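Local coordinates for protein putative hexose oxidase (Nonomuraea sp. ATCC 39727, PDB 5AWV) that probably oxidises the sugar of teicoplanin-type glycopeptide antibiotics, using an FAD held covalently at two points, at residues Pro362-Leu375 against Gln419-Trp432. Numbering follows the deposited sequence.
Sequences PASKTKAGYLRKRL and QRDAILKVNYITGW. With N1L (2-amino-2-deoxy-beta-D-glucopyranuronic acid), chain B; T55 (8-methylnonanoic acid), chain Z.
With CG turned beside the backbone N in both Tyr370 (chi1 -82°) and Lys425, the two side chains run side by side from a non-hydrogen-bonded pair. The extended lysine lies along the phenol, and its NZ donates to Tyr370 OH at 2.8 Å. A bend at chi2 (93°) lays the Gln419 amide, also held by Asp467, over the ring, planes 22° apart, with Gln419 CG 3.8 Å from the centroid of the Tyr370 ring. Water links Tyr370 OH to Gln419 OE1, so a polar-ended aromatic suits this place; Lys425 reaches the flavin-binding Tyr165 and Tyr470, and the Tyr370 ring also touches Tyr470.

Antiparallel backbone bonds join 363-371 to 424-432 until Leu371 O accepts from both Ile423 N and Leu424 N, a classic beta bulge. Just beyond, Arg372 grips Asp421 side-on, NH2 reaching OD2 at 2.8 Å in the guanidinium plane. At the far end Ala363, with only a methyl, sets CB over the Trp432 indole face in a CH-pi contact, 3.4 Å from Trp432 NE1. Thr366 OG1 lies 2.7 Å from O3 of the bound aminoglucuronate, while side-chain-less Gly431 lets the acyl chain pass close by.

Strand 363-371 edges the seven-stranded antiparallel sheet; 424-432 separates it from 395-402, and helix 438-452 packs on Tyr428 and Thr430.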
# COMPACT_ATOMS: atom_id res chain seq x y z
N PRO A 362 -2.28 16.26 -4.70
CA PRO A 362 -1.75 17.44 -4.01
C PRO A 362 -0.76 17.03 -2.91
O PRO A 362 -0.58 15.85 -2.60
CB PRO A 362 -3.01 18.08 -3.41
CG PRO A 362 -3.83 16.87 -3.05
CD PRO A 362 -3.53 15.78 -4.07
N ALA A 363 -0.07 18.01 -2.40
CA ALA A 363 0.96 17.80 -1.45
C ALA A 363 0.27 17.49 -0.07
O ALA A 363 -0.71 18.08 0.25
CB ALA A 363 1.82 19.03 -1.42
N SER A 364 0.74 16.52 0.70
CA SER A 364 0.13 16.20 1.97
C SER A 364 1.15 15.65 2.94
O SER A 364 2.24 15.23 2.57
CB SER A 364 -1.03 15.20 1.71
OG SER A 364 -0.50 13.93 1.39
N LYS A 365 0.80 15.66 4.21
CA LYS A 365 1.57 15.01 5.28
C LYS A 365 0.60 14.30 6.18
O LYS A 365 -0.37 14.91 6.68
CB LYS A 365 2.30 16.05 6.10
CG LYS A 365 2.96 15.59 7.37
CD LYS A 365 4.15 14.80 7.05
CE LYS A 365 4.92 14.43 8.29
NZ LYS A 365 6.00 13.48 7.89
N THR A 366 0.86 13.00 6.42
CA THR A 366 0.06 12.22 7.27
C THR A 366 0.96 11.68 8.37
O THR A 366 2.10 11.23 8.10
CB THR A 366 -0.57 11.03 6.51
OG1 THR A 366 -1.43 11.47 5.50
CG2 THR A 366 -1.36 10.13 7.45
N LYS A 367 0.52 11.77 9.59
CA LYS A 367 1.19 11.23 10.76
C LYS A 367 0.25 10.19 11.32
O LYS A 367 -0.96 10.27 11.07
CB LYS A 367 1.54 12.32 11.77
CG LYS A 367 2.33 13.44 11.15
CD LYS A 367 2.65 14.64 12.00
CE LYS A 367 3.42 14.28 13.22
NZ LYS A 367 4.85 13.93 12.94
N ALA A 368 0.74 9.23 12.07
CA ALA A 368 -0.13 8.05 12.44
C ALA A 368 0.19 7.44 13.80
O ALA A 368 1.27 7.62 14.36
CB ALA A 368 0.07 6.97 11.34
N GLY A 369 -0.80 6.74 14.34
CA GLY A 369 -0.71 6.00 15.60
C GLY A 369 -1.68 4.86 15.58
O GLY A 369 -2.67 4.89 14.82
N TYR A 370 -1.41 3.82 16.37
CA TYR A 370 -2.35 2.79 16.67
C TYR A 370 -3.03 3.08 18.01
O TYR A 370 -2.36 3.49 18.95
CB TYR A 370 -1.65 1.48 16.82
CG TYR A 370 -1.33 0.76 15.56
CD1 TYR A 370 -2.31 -0.04 14.96
CD2 TYR A 370 -0.05 0.77 15.03
CE1 TYR A 370 -2.03 -0.77 13.81
CE2 TYR A 370 0.24 0.04 13.86
CZ TYR A 370 -0.74 -0.73 13.26
OH TYR A 370 -0.53 -1.46 12.12
N LEU A 371 -4.29 2.75 18.13
CA LEU A 371 -5.02 2.71 19.39
C LEU A 371 -5.40 1.33 19.82
O LEU A 371 -6.08 0.64 19.07
CB LEU A 371 -6.30 3.57 19.28
CG LEU A 371 -6.02 5.09 19.18
CD1 LEU A 371 -7.28 5.82 18.83
CD2 LEU A 371 -5.38 5.65 20.45
N ARG A 372 -5.13 1.00 21.09
CA ARG A 372 -5.67 -0.18 21.80
C ARG A 372 -6.91 0.11 22.61
O ARG A 372 -7.66 -0.78 22.89
CB ARG A 372 -4.64 -0.75 22.80
CG ARG A 372 -3.33 -1.06 22.17
CD ARG A 372 -2.29 -1.34 23.26
NE ARG A 372 -2.60 -2.68 23.81
CZ ARG A 372 -2.18 -3.13 24.98
NH1 ARG A 372 -1.49 -2.36 25.83
NH2 ARG A 372 -2.47 -4.37 25.34
N LYS A 373 -7.10 1.36 22.99
CA LYS A 373 -8.25 1.86 23.76
C LYS A 373 -8.59 3.19 23.10
O LYS A 373 -7.79 3.70 22.30
CB LYS A 373 -7.86 2.09 25.19
CG LYS A 373 -7.65 0.83 25.93
CD LYS A 373 -7.02 1.16 27.27
CE LYS A 373 -7.99 1.17 28.41
NZ LYS A 373 -7.70 0.01 29.31
N ARG A 374 -9.73 3.78 23.45
CA ARG A 374 -10.01 5.11 22.93
C ARG A 374 -9.01 6.14 23.36
O ARG A 374 -8.36 6.08 24.43
CB ARG A 374 -11.41 5.56 23.31
CG ARG A 374 -11.56 5.90 24.81
CD ARG A 374 -12.79 6.76 24.92
NE ARG A 374 -13.27 7.08 26.25
CZ ARG A 374 -12.97 8.17 26.95
NH1 ARG A 374 -12.09 9.05 26.49
NH2 ARG A 374 -13.62 8.38 28.11
N LEU A 375 -8.95 7.15 22.54
CA LEU A 375 -8.32 8.39 22.95
C LEU A 375 -8.84 8.85 24.31
O LEU A 375 -10.02 8.75 24.61
CB LEU A 375 -8.56 9.48 21.91
CG LEU A 375 -7.83 9.36 20.56
CD1 LEU A 375 -8.32 10.40 19.53
CD2 LEU A 375 -6.29 9.48 20.67
N GLN A 419 1.54 -5.08 16.20
CA GLN A 419 0.30 -4.58 16.79
C GLN A 419 -0.83 -5.50 16.47
O GLN A 419 -1.43 -5.41 15.41
CB GLN A 419 -0.03 -3.14 16.31
CG GLN A 419 1.01 -2.15 16.74
CD GLN A 419 2.12 -1.92 15.71
OE1 GLN A 419 2.19 -2.57 14.67
NE2 GLN A 419 2.94 -0.93 15.95
N ARG A 420 -1.10 -6.41 17.40
CA ARG A 420 -2.07 -7.47 17.22
C ARG A 420 -3.12 -7.45 18.31
O ARG A 420 -3.82 -8.44 18.56
CB ARG A 420 -1.36 -8.83 17.08
CG ARG A 420 -0.56 -8.98 15.82
CD ARG A 420 -1.41 -8.96 14.55
NE ARG A 420 -0.62 -9.33 13.37
CZ ARG A 420 -1.10 -9.76 12.21
NH1 ARG A 420 -2.39 -9.90 12.02
NH2 ARG A 420 -0.23 -10.07 11.21
N ASP A 421 -3.31 -6.30 18.93
CA ASP A 421 -4.52 -6.10 19.76
C ASP A 421 -5.10 -4.71 19.68
O ASP A 421 -5.85 -4.32 20.56
CB ASP A 421 -4.33 -6.54 21.22
CG ASP A 421 -3.63 -5.55 22.03
OD1 ASP A 421 -2.90 -4.70 21.48
OD2 ASP A 421 -3.84 -5.56 23.24
N ALA A 422 -4.80 -4.00 18.58
CA ALA A 422 -5.34 -2.69 18.35
C ALA A 422 -6.80 -2.76 17.90
O ALA A 422 -7.28 -3.77 17.39
CB ALA A 422 -4.48 -1.95 17.31
N ILE A 423 -7.51 -1.65 18.12
CA ILE A 423 -8.91 -1.50 17.71
C ILE A 423 -9.07 -0.44 16.61
O ILE A 423 -10.04 -0.49 15.84
CB ILE A 423 -9.79 -1.14 18.94
CG1 ILE A 423 -9.44 0.25 19.56
CG2 ILE A 423 -9.66 -2.19 19.99
CD1 ILE A 423 -10.43 0.74 20.69
N LEU A 424 -8.14 0.52 16.53
CA LEU A 424 -8.24 1.63 15.53
C LEU A 424 -6.88 1.98 15.04
O LEU A 424 -5.88 1.91 15.82
CB LEU A 424 -8.85 2.87 16.23
CG LEU A 424 -10.32 2.74 16.66
CD1 LEU A 424 -10.67 3.77 17.74
CD2 LEU A 424 -11.20 2.91 15.44
N LYS A 425 -6.80 2.47 13.81
CA LYS A 425 -5.64 3.14 13.40
C LYS A 425 -6.05 4.60 13.38
O LYS A 425 -7.18 4.94 12.94
CB LYS A 425 -5.11 2.70 12.05
CG LYS A 425 -4.80 1.16 11.92
CD LYS A 425 -3.65 0.96 10.90
CE LYS A 425 -3.54 -0.56 10.61
NZ LYS A 425 -2.24 -0.86 9.97
N VAL A 426 -5.18 5.45 13.80
CA VAL A 426 -5.53 6.91 13.75
C VAL A 426 -4.57 7.66 12.87
O VAL A 426 -3.35 7.63 13.12
CB VAL A 426 -5.77 7.51 15.19
CG1 VAL A 426 -4.63 7.30 16.12
CG2 VAL A 426 -5.96 9.06 15.12
N ASN A 427 -5.10 8.45 11.94
CA ASN A 427 -4.33 9.28 11.10
C ASN A 427 -4.59 10.77 11.34
O ASN A 427 -5.73 11.19 11.61
CB ASN A 427 -4.55 8.95 9.62
CG ASN A 427 -3.88 7.64 9.20
OD1 ASN A 427 -3.15 7.04 9.97
ND2 ASN A 427 -4.15 7.19 8.01
N TYR A 428 -3.53 11.51 11.24
CA TYR A 428 -3.47 12.98 11.40
C TYR A 428 -2.94 13.55 10.12
O TYR A 428 -1.76 13.40 9.78
CB TYR A 428 -2.62 13.31 12.65
CG TYR A 428 -3.00 12.58 13.94
CD1 TYR A 428 -2.46 11.34 14.23
CD2 TYR A 428 -3.91 13.11 14.87
CE1 TYR A 428 -2.74 10.68 15.38
CE2 TYR A 428 -4.20 12.43 16.03
CZ TYR A 428 -3.62 11.21 16.28
OH TYR A 428 -3.95 10.52 17.41
N ILE A 429 -3.83 14.22 9.37
CA ILE A 429 -3.67 14.52 7.96
C ILE A 429 -3.75 16.00 7.66
O ILE A 429 -4.57 16.68 8.22
CB ILE A 429 -4.76 13.86 7.13
CG1 ILE A 429 -4.76 12.34 7.36
CG2 ILE A 429 -4.56 14.04 5.61
CD1 ILE A 429 -6.06 11.70 7.00
N THR A 430 -2.83 16.50 6.85
CA THR A 430 -3.06 17.83 6.24
C THR A 430 -2.57 17.80 4.82
O THR A 430 -1.65 17.06 4.46
CB THR A 430 -2.34 18.94 7.10
OG1 THR A 430 -2.66 20.26 6.59
CG2 THR A 430 -0.81 18.80 7.07
N GLY A 431 -3.19 18.60 3.96
CA GLY A 431 -2.87 18.71 2.55
C GLY A 431 -2.95 20.20 2.12
O GLY A 431 -3.69 20.99 2.73
N TRP A 432 -2.13 20.58 1.15
CA TRP A 432 -2.09 21.99 0.74
C TRP A 432 -1.96 22.10 -0.77
O TRP A 432 -1.32 21.25 -1.42
CB TRP A 432 -1.00 22.72 1.51
CG TRP A 432 0.34 22.15 1.35
CD1 TRP A 432 1.27 22.51 0.40
CD2 TRP A 432 0.92 21.09 2.10
NE1 TRP A 432 2.37 21.72 0.52
CE2 TRP A 432 2.19 20.85 1.56
CE3 TRP A 432 0.49 20.30 3.17
CZ2 TRP A 432 3.04 19.90 2.09
CZ3 TRP A 432 1.29 19.33 3.62
CH2 TRP A 432 2.56 19.13 3.10
C1 N1L B . -5.85 8.34 1.69
C2 N1L B . -5.18 9.50 2.58
C3 N1L B . -3.95 9.02 3.37
C4 N1L B . -4.38 7.83 4.20
C5 N1L B . -4.76 6.67 3.25
C6 N1L B . -5.09 5.35 4.00
N2 N1L B . -4.79 10.68 1.81
O3 N1L B . -3.45 10.08 4.31
O4 N1L B . -3.31 7.43 5.19
O5 N1L B . -5.98 7.04 2.48
O6B N1L B . -6.46 5.21 4.38
O6A N1L B . -4.43 5.29 5.20
CAD T55 Z . -5.89 20.70 0.71
CAE T55 Z . -5.99 20.10 -0.67
CAG T55 Z . -6.60 18.70 -0.60
CAH T55 Z . -5.64 17.75 0.12
CAI T55 Z . -6.30 16.40 0.39
CAJ T55 Z . -5.33 15.45 1.09
CAK T55 Z . -5.84 14.04 0.92
CAL T55 Z . -4.83 12.99 1.39
CAF T55 Z . -6.84 21.01 -1.52
C T55 Z . -5.50 11.61 1.30
O T55 Z . -6.65 11.45 0.84
O HOH W 1 2.06 -2.03 12.04
O HOH W 2 -1.32 -4.42 12.78
O HOH W 3 -7.56 -3.52 22.70